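Local coordinates for polysaccharide biosynthesis protein CapD (Bacillus thuringiensis HD-771, PDB 6BWC) that probably acts on UDP-N-acetylglucosamine with bound NADP, as a short-chain dehydrogenase-type enzyme required for making CMP-pseudaminic acid, an activated sugar linked to flagellin glycosylation, at residues S235-E246 against A321-L332; S166-G174 against F203-T214. The protein carries 2 engineered substitutions. All coordinates share one frame; numbering follows the deposited sequence.

Both contacts touch UDP-N-acetylglucosamine, at different parts of the molecule, with their centres about 18 Å apart. Contact 2, about 6 Å from the centre of the chain, reaches the sugar and the diphosphate through Asn171 and also borders NADP. Contact 1 lies further out, about 22 Å from that centre, and touches the nucleotide through the ribose, where Leu236 CD2 is 3.7 Å from O3B of UDP-N-acetylglucosamine. A direct apolar joint connects them: Leu330 CD1 of helix 324-333 lies 3.6 Å from Met173 CE, and the other methyl of Leu330 packs on Thr206. Helix 324-333 thus packs on contact 2 as well as on helix 236-251.

Contact 1. Residues S235-E246 against A321-L332; sequences SLNDLSEVMIEE and AISKEELRNLIL. With UD1 (uridine-diphosphate-N-acetylglucosamine), chain O.
Glu245 and Glu246 hold Lys324 and Arg328 in a salt-bridge network along one side of the helix pair. Glu245 OE1 takes Lys324 NZ on its syn lone pair at 2.7 Å, and the same oxygen receives a weak, bent bond from Arg328 NH2, with the carboxylate and guanidinium planes nearly coplanar. The straighter arginine bond runs from Arg328 NE to Glu246 OE2, 3.1 Å long with an N-H...O angle of 171°, on the syn side of that carboxylate. Glu325, from the arginine's own helix, bonds weakly to NH1. Bonds to three carboxylates, those of Glu245 and Glu325 weak, probably limit the rotation of the guanidinium.

Beneath the charges Val242 divides its methyls: CG2 lies 3.5 Å from Lys324 CE, while CG1, anti to the backbone N, meets Ile331 CD1 at 3.6 Å. The lysine chain lies as a knob among Asp238, Glu241, Val242 and Glu245, and a bend at chi3 (82°) turns its amine toward Glu245. Deeper in, Leu327 CD2 rests 3.8 Å from Leu239 N, and Met243 CE meets Ile331 CG2.

Both helices begin with caps: Ser235 OG accepts from Asp238 N, and Ser323 forms a capping box with Glu326 through weak, long bonds from the backbone amides. The axes of the short helical segments cross at -55°. Helix 179-190 lies against Leu239 and Met243, Leu327 also packs on Ile234 of strand 233-235, and Leu337, from the loop after helix 324-333, packs on Met243 and Ile331; helix 324-333 itself covers one flank of helix 236-251.

Contact 2. Residues S166-G174 against F203-T214; sequences SVRFGNVMG and FMMTLNQATMLT. With UD1 (uridine-diphosphate-N-acetylglucosamine), chain O.
Asn171 and Met205 carry the backbone pairing that joins strand 171-172 in parallel to strand 201-205. Asn171 N donates to Phe203 O (2.9 Å), Met205 N returns to Asn171 O, and Met173 N reaches Met205 O at 3.1 Å in a nearly linear approach to the carbonyl.

The Met205 sulfur takes a weak bond from Gly170 N and makes a Met-aromatic contact, lying obliquely to the Phe169 ring at 4.7 Å from its centroid; Met205 reaches there because CG sits between backbone N and carbonyl carbon (chi1 71°). Ala210 CB covers one ring face toward the rim, and Thr214 OG1 lies in plane at the edge, 3.3 Å from Phe169 CZ. Val167 and Leu213 slide past each other, extending this apolar layer between strand 163-169 and helix 207-220. Met173 CE crosses to Met204 CB.

Asn171 supplies the ligand bonds: OD1 accepts from the sugar O6' at 2.6 Å, and ND2 donates to the diphosphate oxygen O2B at 2.7 Å. Val172 N bonds to NADP O7N. Gripped at both ends, the amide has its flip fixed. Two successive residues of one short strand thus contact the UDP-sugar, the probable substrate or an analogue, and NADP, while pairing with strand 201-205 holds that strand in place.

Contact 1. Residues S235-E246 against A321-L332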
loop_
_atom_site.group_PDB
_atom_site.type_symbol
_atom_site.label_atom_id
_atom_site.label_comp_id
_atom_site.label_asym_id
_atom_site.label_seq_id
_atom_site.Cartn_x
_atom_site.Cartn_y
_atom_site.Cartn_z
ATOM N N SER C 235 25.302 -20.822 33.883
ATOM C CA SER C 235 25.355 -22.122 33.254
ATOM C C SER C 235 23.944 -22.676 33.248
ATOM O O SER C 235 23.179 -22.481 34.197
ATOM C CB SER C 235 26.292 -23.062 34.006
ATOM O OG SER C 235 25.896 -24.421 33.837
ATOM N N LEU C 236 23.603 -23.360 32.167
ATOM C CA LEU C 236 22.296 -23.980 32.048
ATOM C C LEU C 236 22.290 -25.293 32.802
ATOM O O LEU C 236 21.222 -25.784 33.164
ATOM C CB LEU C 236 21.942 -24.211 30.575
ATOM C CG LEU C 236 20.570 -24.818 30.273
ATOM C CD1 LEU C 236 19.461 -24.008 30.933
ATOM C CD2 LEU C 236 20.369 -24.900 28.777
ATOM N N ASN C 237 23.481 -25.867 33.017
ATOM C CA ASN C 237 23.643 -27.094 33.811
ATOM C C ASN C 237 23.176 -26.799 35.234
ATOM O O ASN C 237 22.271 -27.449 35.747
ATOM C CB ASN C 237 25.120 -27.592 33.787
ATOM C CG ASN C 237 25.243 -29.132 33.787
ATOM O OD1 ASN C 237 24.412 -29.867 34.358
ATOM N ND2 ASN C 237 26.296 -29.626 33.142
ATOM N N ASP C 238 23.774 -25.771 35.834
ATOM C CA ASP C 238 23.413 -25.322 37.186
ATOM C C ASP C 238 21.919 -25.000 37.197
ATOM O O ASP C 238 21.192 -25.440 38.106
ATOM C CB ASP C 238 24.237 -24.091 37.660
ATOM C CG ASP C 238 25.777 -24.286 37.543
ATOM O OD1 ASP C 238 26.487 -23.249 37.504
ATOM O OD2 ASP C 238 26.258 -25.447 37.473
ATOM N N LEU C 239 21.454 -24.278 36.172
ATOM C CA LEU C 239 20.055 -23.846 36.115
ATOM C C LEU C 239 19.049 -24.998 36.144
ATOM O O LEU C 239 18.055 -24.946 36.892
ATOM C CB LEU C 239 19.785 -22.980 34.883
ATOM C CG LEU C 239 18.320 -22.531 34.644
ATOM C CD1 LEU C 239 17.670 -21.901 35.874
ATOM C CD2 LEU C 239 18.264 -21.547 33.488
ATOM N N SER C 240 19.294 -26.018 35.324
ATOM C CA SER C 240 18.373 -27.136 35.237
ATOM C C SER C 240 18.345 -27.854 36.576
ATOM O O SER C 240 17.263 -28.120 37.099
ATOM C CB SER C 240 18.729 -28.079 34.093
ATOM O OG SER C 240 20.086 -28.445 34.148
ATOM N N GLU C 241 19.525 -28.115 37.143
ATOM C CA GLU C 241 19.658 -28.699 38.500
ATOM C C GLU C 241 18.907 -27.881 39.606
ATOM O O GLU C 241 17.960 -28.402 40.246
ATOM C CB GLU C 241 21.152 -28.900 38.860
ATOM C CG GLU C 241 21.842 -30.018 38.067
ATOM C CD GLU C 241 23.307 -30.232 38.429
ATOM O OE1 GLU C 241 23.808 -29.602 39.382
ATOM O OE2 GLU C 241 23.962 -31.051 37.758
ATOM N N VAL C 242 19.305 -26.613 39.789
ATOM C CA VAL C 242 18.679 -25.725 40.785
ATOM C C VAL C 242 17.158 -25.742 40.650
ATOM O O VAL C 242 16.453 -25.854 41.653
ATOM C CB VAL C 242 19.210 -24.262 40.701
ATOM C CG1 VAL C 242 18.323 -23.291 41.470
ATOM C CG2 VAL C 242 20.629 -24.169 41.252
ATOM N N MET C 243 16.661 -25.650 39.416
ATOM C CA MET C 243 15.222 -25.522 39.162
ATOM C C MET C 243 14.438 -26.746 39.651
ATOM O O MET C 243 13.379 -26.593 40.262
ATOM C CB MET C 243 14.958 -25.253 37.671
ATOM C CG MET C 243 13.745 -24.385 37.390
ATOM S SD MET C 243 13.998 -22.648 37.810
ATOM C CE MET C 243 12.894 -22.503 39.194
ATOM N N ILE C 244 14.977 -27.945 39.402
ATOM C CA ILE C 244 14.341 -29.206 39.812
ATOM C C ILE C 244 14.352 -29.350 41.320
ATOM O O ILE C 244 13.351 -29.730 41.915
ATOM C CB ILE C 244 15.048 -30.413 39.188
ATOM C CG1 ILE C 244 14.791 -30.430 37.684
ATOM C CG2 ILE C 244 14.569 -31.728 39.804
ATOM C CD1 ILE C 244 15.764 -31.302 36.914
ATOM N N GLU C 245 15.492 -29.066 41.933
ATOM C CA GLU C 245 15.574 -29.056 43.394
ATOM C C GLU C 245 14.462 -28.223 44.018
ATOM O O GLU C 245 13.630 -28.765 44.747
ATOM C CB GLU C 245 16.947 -28.546 43.858
ATOM C CG GLU C 245 18.036 -29.609 43.769
ATOM C CD GLU C 245 19.361 -29.109 43.198
ATOM O OE1 GLU C 245 19.817 -28.003 43.561
ATOM O OE2 GLU C 245 19.965 -29.854 42.385
ATOM N N GLU C 246 14.432 -26.934 43.681
ATOM C CA GLU C 246 13.570 -25.953 44.363
ATOM C C GLU C 246 12.090 -26.005 44.008
ATOM O O GLU C 246 11.253 -25.576 44.802
ATOM C CB GLU C 246 14.069 -24.511 44.155
ATOM C CG GLU C 246 14.574 -23.841 45.423
ATOM C CD GLU C 246 16.016 -24.151 45.710
ATOM O OE1 GLU C 246 16.882 -23.735 44.900
ATOM O OE2 GLU C 246 16.283 -24.797 46.743
ATOM N N ALA C 321 30.959 -18.291 35.568
ATOM C CA ALA C 321 29.606 -18.332 36.050
ATOM C C ALA C 321 29.568 -17.911 37.508
ATOM O O ALA C 321 30.594 -17.835 38.188
ATOM C CB ALA C 321 29.007 -19.732 35.896
ATOM N N ILE C 322 28.363 -17.607 37.963
ATOM C CA ILE C 322 28.056 -17.643 39.380
ATOM C C ILE C 322 28.046 -19.116 39.772
ATOM O O ILE C 322 27.919 -19.984 38.910
ATOM C CB ILE C 322 26.707 -16.959 39.702
ATOM C CG1 ILE C 322 25.519 -17.698 39.059
ATOM C CG2 ILE C 322 26.740 -15.497 39.247
ATOM C CD1 ILE C 322 24.168 -17.099 39.395
ATOM N N SER C 323 28.194 -19.398 41.060
ATOM C CA SER C 323 28.041 -20.765 41.564
ATOM C C SER C 323 26.566 -21.164 41.512
ATOM O O SER C 323 25.692 -20.290 41.476
ATOM C CB SER C 323 28.546 -20.853 43.008
ATOM O OG SER C 323 27.940 -19.867 43.837
ATOM N N LYS C 324 26.298 -22.472 41.494
ATOM C CA LYS C 324 24.945 -23.026 41.764
ATOM C C LYS C 324 24.185 -22.325 42.864
ATOM O O LYS C 324 23.009 -22.023 42.717
ATOM C CB LYS C 324 25.023 -24.481 42.225
ATOM C CG LYS C 324 24.772 -25.519 41.157
ATOM C CD LYS C 324 24.329 -26.825 41.785
ATOM C CE LYS C 324 22.846 -26.777 42.104
ATOM N NZ LYS C 324 22.431 -27.999 42.829
ATOM N N GLU C 325 24.864 -22.121 43.985
ATOM C CA GLU C 325 24.221 -21.649 45.195
ATOM C C GLU C 325 23.828 -20.176 45.070
ATOM O O GLU C 325 22.738 -19.791 45.522
ATOM C CB GLU C 325 25.118 -21.906 46.422
ATOM C CG GLU C 325 24.366 -21.996 47.751
ATOM C CD GLU C 325 23.399 -23.188 47.837
ATOM O OE1 GLU C 325 23.662 -24.238 47.192
ATOM O OE2 GLU C 325 22.368 -23.067 48.550
ATOM N N GLU C 326 24.692 -19.366 44.453
ATOM C CA GLU C 326 24.343 -17.964 44.131
ATOM C C GLU C 326 23.156 -17.879 43.182
ATOM O O GLU C 326 22.316 -16.988 43.321
ATOM C CB GLU C 326 25.519 -17.203 43.515
ATOM C CG GLU C 326 26.613 -16.838 44.497
ATOM C CD GLU C 326 27.790 -16.193 43.804
ATOM O OE1 GLU C 326 28.723 -16.943 43.426
ATOM O OE2 GLU C 326 27.765 -14.949 43.611
ATOM N N LEU C 327 23.101 -18.794 42.222
ATOM C CA LEU C 327 21.989 -18.848 41.295
ATOM C C LEU C 327 20.694 -19.086 42.041
ATOM O O LEU C 327 19.772 -18.295 41.923
ATOM C CB LEU C 327 22.202 -19.954 40.260
ATOM C CG LEU C 327 21.092 -20.203 39.231
ATOM C CD1 LEU C 327 20.496 -18.912 38.664
ATOM C CD2 LEU C 327 21.673 -21.082 38.128
ATOM N N ARG C 328 20.660 -20.173 42.816
ATOM C CA ARG C 328 19.554 -20.505 43.723
ATOM C C ARG C 328 19.114 -19.336 44.597
ATOM O O ARG C 328 17.912 -19.092 44.737
ATOM C CB ARG C 328 19.939 -21.679 44.624
ATOM C CG ARG C 328 19.189 -21.742 45.949
ATOM C CD ARG C 328 19.717 -22.862 46.811
ATOM N NE ARG C 328 19.318 -24.185 46.332
ATOM C CZ ARG C 328 20.133 -25.131 45.860
ATOM N NH1 ARG C 328 21.452 -24.978 45.793
ATOM N NH2 ARG C 328 19.602 -26.284 45.475
ATOM N N ASN C 329 20.066 -18.637 45.213
ATOM C CA ASN C 329 19.718 -17.446 46.001
ATOM C C ASN C 329 18.938 -16.456 45.172
ATOM O O ASN C 329 17.872 -16.005 45.592
ATOM C CB ASN C 329 20.958 -16.766 46.558
ATOM C CG ASN C 329 21.616 -17.581 47.646
ATOM O OD1 ASN C 329 21.064 -18.588 48.131
ATOM N ND2 ASN C 329 22.810 -17.157 48.040
ATOM N N LEU C 330 19.486 -16.169 43.984
ATOM C CA LEU C 330 18.872 -15.309 42.969
ATOM C C LEU C 330 17.431 -15.763 42.628
ATOM O O LEU C 330 16.459 -15.021 42.875
ATOM C CB LEU C 330 19.738 -15.272 41.687
ATOM C CG LEU C 330 20.192 -13.924 41.118
ATOM C CD1 LEU C 330 20.865 -14.188 39.774
ATOM C CD2 LEU C 330 19.085 -12.873 41.009
ATOM N N ILE C 331 17.301 -16.982 42.096
ATOM C CA ILE C 331 16.002 -17.512 41.664
ATOM C C ILE C 331 14.967 -17.429 42.793
ATOM O O ILE C 331 13.800 -17.095 42.547
ATOM C CB ILE C 331 16.098 -18.964 41.144
ATOM C CG1 ILE C 331 16.882 -19.017 39.823
ATOM C CG2 ILE C 331 14.701 -19.565 40.955
ATOM C CD1 ILE C 331 17.391 -20.402 39.460
ATOM N N LEU C 332 15.398 -17.711 44.020
ATOM C CA LEU C 332 14.535 -17.550 45.180
ATOM C C LEU C 332 14.210 -16.089 45.480
ATOM O O LEU C 332 13.028 -15.711 45.456
ATOM C CB LEU C 332 15.135 -18.266 46.390
ATOM C CG LEU C 332 15.135 -19.788 46.176
ATOM C CD1 LEU C 332 15.718 -20.469 47.398
ATOM C CD2 LEU C 332 13.746 -20.337 45.870
HETATM C "C1'" UD1 O . 16.162 -14.777 25.611
HETATM C "C2'" UD1 O . 15.244 -13.841 24.844
HETATM C "C3'" UD1 O . 15.933 -13.267 23.607
HETATM C "C4'" UD1 O . 17.313 -12.701 23.931
HETATM C "C5'" UD1 O . 18.110 -13.587 24.908
HETATM C "C6'" UD1 O . 19.308 -12.805 25.462
HETATM C "C7'" UD1 O . 12.973 -14.703 25.247
HETATM C "C8'" UD1 O . 11.913 -15.668 24.756
HETATM N "N2'" UD1 O . 14.030 -14.530 24.446
HETATM O "O1'" UD1 O . 16.596 -15.828 24.762
HETATM O "O3'" UD1 O . 15.081 -12.254 23.033
HETATM O "O4'" UD1 O . 18.070 -12.524 22.748
HETATM O "O5'" UD1 O . 17.302 -14.068 26.003
HETATM O "O6'" UD1 O . 20.461 -13.639 25.611
HETATM O "O7'" UD1 O . 12.861 -14.172 26.350
HETATM N N1 UD1 O . 16.098 -24.054 26.921
HETATM C C2 UD1 O . 15.891 -25.410 27.316
HETATM N N3 UD1 O . 14.691 -25.982 27.130
HETATM C C4 UD1 O . 13.664 -25.307 26.574
HETATM C C5 UD1 O . 13.816 -23.997 26.195
HETATM C C6 UD1 O . 15.041 -23.379 26.392
HETATM O O2 UD1 O . 16.805 -26.091 27.817
HETATM O O4 UD1 O . 12.554 -25.839 26.412
HETATM C C1B UD1 O . 17.411 -23.395 27.086
HETATM C C2B UD1 O . 17.920 -22.627 25.864
HETATM O "O2'" UD1 O . 18.651 -23.455 24.970
HETATM C C3B UD1 O . 18.741 -21.498 26.455
HETATM C C4B UD1 O . 18.050 -21.257 27.779
HETATM O O4B UD1 O . 17.283 -22.419 28.089
HETATM O O3B UD1 O . 20.108 -21.825 26.728
HETATM C C5B UD1 O . 17.134 -20.044 27.770
HETATM O O5B UD1 O . 16.036 -20.142 26.848
HETATM P PA UD1 O . 15.004 -18.913 26.896
HETATM O O1A UD1 O . 13.721 -19.195 26.154
HETATM O O2A UD1 O . 14.869 -18.360 28.319
HETATM O O3A UD1 O . 15.792 -17.639 26.292
HETATM P PB UD1 O . 16.910 -17.393 25.147
HETATM O O1B UD1 O . 16.547 -18.170 23.899
HETATM O O2B UD1 O . 18.352 -17.499 25.629
#

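Contact 2. Residues S166-G174 against F203-T214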
loop_
_atom_site.group_PDB
_atom_site.type_symbol
_atom_site.label_atom_id
_atom_site.label_comp_id
_atom_site.label_asym_id
_atom_site.label_seq_id
_atom_site.Cartn_x
_atom_site.Cartn_y
_atom_site.Cartn_z
ATOM N N SER C 166 19.933 3.012 21.957
ATOM C CA SER C 166 19.693 1.608 22.204
ATOM C C SER C 166 20.222 1.173 23.575
ATOM O O SER C 166 21.254 1.623 24.052
ATOM C CB SER C 166 20.329 0.783 21.094
ATOM O OG SER C 166 19.537 0.869 19.927
ATOM N N VAL C 167 19.477 0.289 24.205
ATOM C CA VAL C 167 19.876 -0.391 25.426
ATOM C C VAL C 167 20.131 -1.820 24.924
ATOM O O VAL C 167 19.886 -2.067 23.746
ATOM C CB VAL C 167 18.745 -0.187 26.456
ATOM C CG1 VAL C 167 18.284 -1.458 27.107
ATOM C CG2 VAL C 167 19.170 0.832 27.484
ATOM N N ARG C 168 20.662 -2.746 25.727
ATOM C CA ARG C 168 20.968 -4.095 25.199
ATOM C C ARG C 168 20.987 -5.129 26.308
ATOM O O ARG C 168 21.877 -5.151 27.158
ATOM C CB ARG C 168 22.301 -4.068 24.432
ATOM C CG ARG C 168 22.506 -5.125 23.342
ATOM C CD ARG C 168 23.967 -5.111 22.849
ATOM N NE ARG C 168 24.217 -4.343 21.614
ATOM C CZ ARG C 168 25.420 -4.139 21.050
ATOM N NH1 ARG C 168 26.535 -4.610 21.591
ATOM N NH2 ARG C 168 25.527 -3.458 19.923
ATOM N N PHE C 169 19.984 -5.992 26.283
ATOM C CA PHE C 169 19.681 -6.896 27.399
ATOM C C PHE C 169 20.321 -8.276 27.230
ATOM O O PHE C 169 20.636 -8.714 26.108
ATOM C CB PHE C 169 18.151 -7.155 27.510
ATOM C CG PHE C 169 17.285 -5.943 27.791
ATOM C CD1 PHE C 169 15.964 -5.944 27.359
ATOM C CD2 PHE C 169 17.741 -4.839 28.495
ATOM C CE1 PHE C 169 15.117 -4.875 27.615
ATOM C CE2 PHE C 169 16.897 -3.765 28.756
ATOM C CZ PHE C 169 15.584 -3.780 28.306
ATOM N N GLY C 170 20.444 -8.976 28.353
ATOM C CA GLY C 170 20.568 -10.432 28.343
ATOM C C GLY C 170 19.349 -11.046 28.979
ATOM O O GLY C 170 18.423 -10.347 29.340
ATOM N N ASN C 171 19.360 -12.361 29.130
ATOM C CA ASN C 171 18.147 -13.087 29.467
ATOM C C ASN C 171 17.506 -12.496 30.686
ATOM O O ASN C 171 18.100 -12.509 31.736
ATOM C CB ASN C 171 18.424 -14.576 29.701
ATOM C CG ASN C 171 18.921 -15.264 28.456
ATOM O OD1 ASN C 171 19.875 -14.799 27.826
ATOM N ND2 ASN C 171 18.282 -16.357 28.085
ATOM N N VAL C 172 16.293 -11.980 30.537
ATOM C CA VAL C 172 15.592 -11.314 31.636
ATOM C C VAL C 172 14.793 -12.352 32.385
ATOM O O VAL C 172 13.849 -12.903 31.847
ATOM C CB VAL C 172 14.679 -10.176 31.148
ATOM C CG1 VAL C 172 14.138 -9.382 32.337
ATOM C CG2 VAL C 172 15.463 -9.252 30.219
ATOM N N MET C 173 15.156 -12.571 33.646
ATOM C CA MET C 173 14.671 -13.734 34.413
ATOM C C MET C 173 13.175 -13.717 34.791
ATOM O O MET C 173 12.667 -12.765 35.410
ATOM C CB MET C 173 15.486 -13.910 35.679
ATOM C CG MET C 173 16.961 -13.935 35.417
ATOM S SD MET C 173 17.867 -14.674 36.775
ATOM C CE MET C 173 19.294 -13.592 36.644
ATOM N N GLY C 174 12.493 -14.803 34.430
ATOM C CA GLY C 174 11.053 -14.942 34.633
ATOM C C GLY C 174 10.195 -14.270 33.579
ATOM O O GLY C 174 8.956 -14.394 33.634
ATOM N N PHE C 203 24.380 -14.767 29.573
ATOM C CA PHE C 203 24.286 -13.551 30.414
ATOM C C PHE C 203 22.839 -13.371 30.854
ATOM O O PHE C 203 21.955 -13.387 30.009
ATOM C CB PHE C 203 24.704 -12.300 29.644
ATOM C CG PHE C 203 26.185 -12.112 29.525
ATOM C CD1 PHE C 203 26.849 -12.370 28.332
ATOM C CD2 PHE C 203 26.922 -11.645 30.606
ATOM C CE1 PHE C 203 28.220 -12.179 28.227
ATOM C CE2 PHE C 203 28.292 -11.452 30.505
ATOM C CZ PHE C 203 28.937 -11.713 29.315
ATOM N N MET C 204 22.594 -13.197 32.148
ATOM C CA MET C 204 21.231 -13.049 32.679
ATOM C C MET C 204 21.101 -11.864 33.664
ATOM O O MET C 204 21.967 -11.668 34.530
ATOM C CB MET C 204 20.744 -14.360 33.341
ATOM C CG MET C 204 20.901 -15.607 32.459
ATOM S SD MET C 204 19.954 -17.123 32.785
ATOM C CE MET C 204 18.286 -16.547 32.898
ATOM N N MET C 205 20.015 -11.088 33.516
ATOM C CA MET C 205 19.739 -9.897 34.327
ATOM C C MET C 205 18.367 -10.014 35.004
ATOM O O MET C 205 17.531 -10.807 34.590
ATOM C CB MET C 205 19.854 -8.611 33.476
ATOM C CG MET C 205 18.759 -8.390 32.449
ATOM S SD MET C 205 19.153 -7.231 31.101
ATOM C CE MET C 205 19.552 -5.771 32.069
ATOM N N THR C 206 18.165 -9.252 36.077
ATOM C CA THR C 206 16.857 -9.149 36.757
ATOM C C THR C 206 15.860 -8.219 35.988
ATOM O O THR C 206 16.220 -7.453 35.080
ATOM C CB THR C 206 17.003 -8.683 38.248
ATOM O OG1 THR C 206 17.424 -7.315 38.323
ATOM C CG2 THR C 206 17.993 -9.580 39.042
ATOM N N LEU C 207 14.594 -8.300 36.347
ATOM C CA LEU C 207 13.604 -7.429 35.742
ATOM C C LEU C 207 13.928 -5.986 36.055
ATOM O O LEU C 207 13.796 -5.149 35.178
ATOM C CB LEU C 207 12.225 -7.793 36.266
ATOM C CG LEU C 207 10.991 -7.068 35.758
ATOM C CD1 LEU C 207 10.987 -6.963 34.245
ATOM C CD2 LEU C 207 9.753 -7.822 36.234
ATOM N N ASN C 208 14.385 -5.721 37.290
ATOM C CA ASN C 208 14.745 -4.355 37.758
ATOM C C ASN C 208 16.042 -3.854 37.176
ATOM O O ASN C 208 16.202 -2.672 36.940
ATOM C CB ASN C 208 14.896 -4.272 39.290
ATOM C CG ASN C 208 13.618 -4.605 40.024
ATOM O OD1 ASN C 208 13.413 -5.749 40.421
ATOM N ND2 ASN C 208 12.744 -3.628 40.183
ATOM N N GLN C 209 17.003 -4.746 37.023
ATOM C CA GLN C 209 18.197 -4.438 36.249
ATOM C C GLN C 209 17.824 -3.975 34.810
ATOM O O GLN C 209 18.323 -2.958 34.324
ATOM C CB GLN C 209 19.137 -5.663 36.252
ATOM C CG GLN C 209 19.905 -5.823 37.571
ATOM C CD GLN C 209 20.928 -6.958 37.577
ATOM O OE1 GLN C 209 20.642 -8.102 37.226
ATOM N NE2 GLN C 209 22.135 -6.634 37.985
ATOM N N ALA C 210 16.912 -4.713 34.175
ATOM C CA ALA C 210 16.409 -4.401 32.830
ATOM C C ALA C 210 15.627 -3.112 32.820
ATOM O O ALA C 210 15.876 -2.243 32.007
ATOM C CB ALA C 210 15.548 -5.545 32.287
ATOM N N THR C 211 14.682 -2.997 33.731
ATOM C CA THR C 211 13.898 -1.768 33.879
ATOM C C THR C 211 14.770 -0.491 34.113
ATOM O O THR C 211 14.582 0.524 33.412
ATOM C CB THR C 211 12.853 -1.918 35.012
ATOM O OG1 THR C 211 12.347 -3.255 35.036
ATOM C CG2 THR C 211 11.695 -0.968 34.812
ATOM N N MET C 212 15.715 -0.557 35.057
ATOM C CA MET C 212 16.553 0.594 35.414
ATOM C C MET C 212 17.529 0.956 34.326
ATOM O O MET C 212 17.798 2.135 34.103
ATOM C CB MET C 212 17.316 0.369 36.726
ATOM C CG MET C 212 16.455 0.378 37.977
ATOM S SD MET C 212 15.185 1.672 38.009
ATOM C CE MET C 212 16.223 3.138 37.780
ATOM N N LEU C 213 18.060 -0.054 33.652
ATOM C CA LEU C 213 18.938 0.166 32.502
ATOM C C LEU C 213 18.240 1.056 31.483
ATOM O O LEU C 213 18.766 2.097 31.103
ATOM C CB LEU C 213 19.339 -1.180 31.871
ATOM C CG LEU C 213 20.320 -1.133 30.686
ATOM C CD1 LEU C 213 21.622 -0.444 31.096
ATOM C CD2 LEU C 213 20.613 -2.507 30.061
ATOM N N THR C 214 17.031 0.644 31.085
ATOM C CA THR C 214 16.229 1.360 30.085
ATOM C C THR C 214 15.841 2.779 30.540
ATOM O O THR C 214 16.120 3.766 29.838
ATOM C CB THR C 214 14.939 0.582 29.706
ATOM O OG1 THR C 214 15.172 -0.838 29.710
ATOM C CG2 THR C 214 14.445 1.004 28.311
HETATM C "C1'" UD1 O . 16.162 -14.777 25.611
HETATM C "C2'" UD1 O . 15.244 -13.841 24.844
HETATM C "C3'" UD1 O . 15.933 -13.267 23.607
HETATM C "C4'" UD1 O . 17.313 -12.701 23.931
HETATM C "C5'" UD1 O . 18.110 -13.587 24.908
HETATM C "C6'" UD1 O . 19.308 -12.805 25.462
HETATM C "C7'" UD1 O . 12.973 -14.703 25.247
HETATM C "C8'" UD1 O . 11.913 -15.668 24.756
HETATM N "N2'" UD1 O . 14.030 -14.530 24.446
HETATM O "O1'" UD1 O . 16.596 -15.828 24.762
HETATM O "O3'" UD1 O . 15.081 -12.254 23.033
HETATM O "O4'" UD1 O . 18.070 -12.524 22.748
HETATM O "O5'" UD1 O . 17.302 -14.068 26.003
HETATM O "O6'" UD1 O . 20.461 -13.639 25.611
HETATM O "O7'" UD1 O . 12.861 -14.172 26.350
HETATM N N1 UD1 O . 16.098 -24.054 26.921
HETATM C C2 UD1 O . 15.891 -25.410 27.316
HETATM N N3 UD1 O . 14.691 -25.982 27.130
HETATM C C4 UD1 O . 13.664 -25.307 26.574
HETATM C C5 UD1 O . 13.816 -23.997 26.195
HETATM C C6 UD1 O . 15.041 -23.379 26.392
HETATM O O2 UD1 O . 16.805 -26.091 27.817
HETATM O O4 UD1 O . 12.554 -25.839 26.412
HETATM C C1B UD1 O . 17.411 -23.395 27.086
HETATM C C2B UD1 O . 17.920 -22.627 25.864
HETATM O "O2'" UD1 O . 18.651 -23.455 24.970
HETATM C C3B UD1 O . 18.741 -21.498 26.455
HETATM C C4B UD1 O . 18.050 -21.257 27.779
HETATM O O4B UD1 O . 17.283 -22.419 28.089
HETATM O O3B UD1 O . 20.108 -21.825 26.728
HETATM C C5B UD1 O . 17.134 -20.044 27.770
HETATM O O5B UD1 O . 16.036 -20.142 26.848
HETATM P PA UD1 O . 15.004 -18.913 26.896
HETATM O O1A UD1 O . 13.721 -19.195 26.154
HETATM O O2A UD1 O . 14.869 -18.360 28.319
HETATM O O3A UD1 O . 15.792 -17.639 26.292
HETATM P PB UD1 O . 16.910 -17.393 25.147
HETATM O O1B UD1 O . 16.547 -18.170 23.899
HETATM O O2B UD1 O . 18.352 -17.499 25.629
#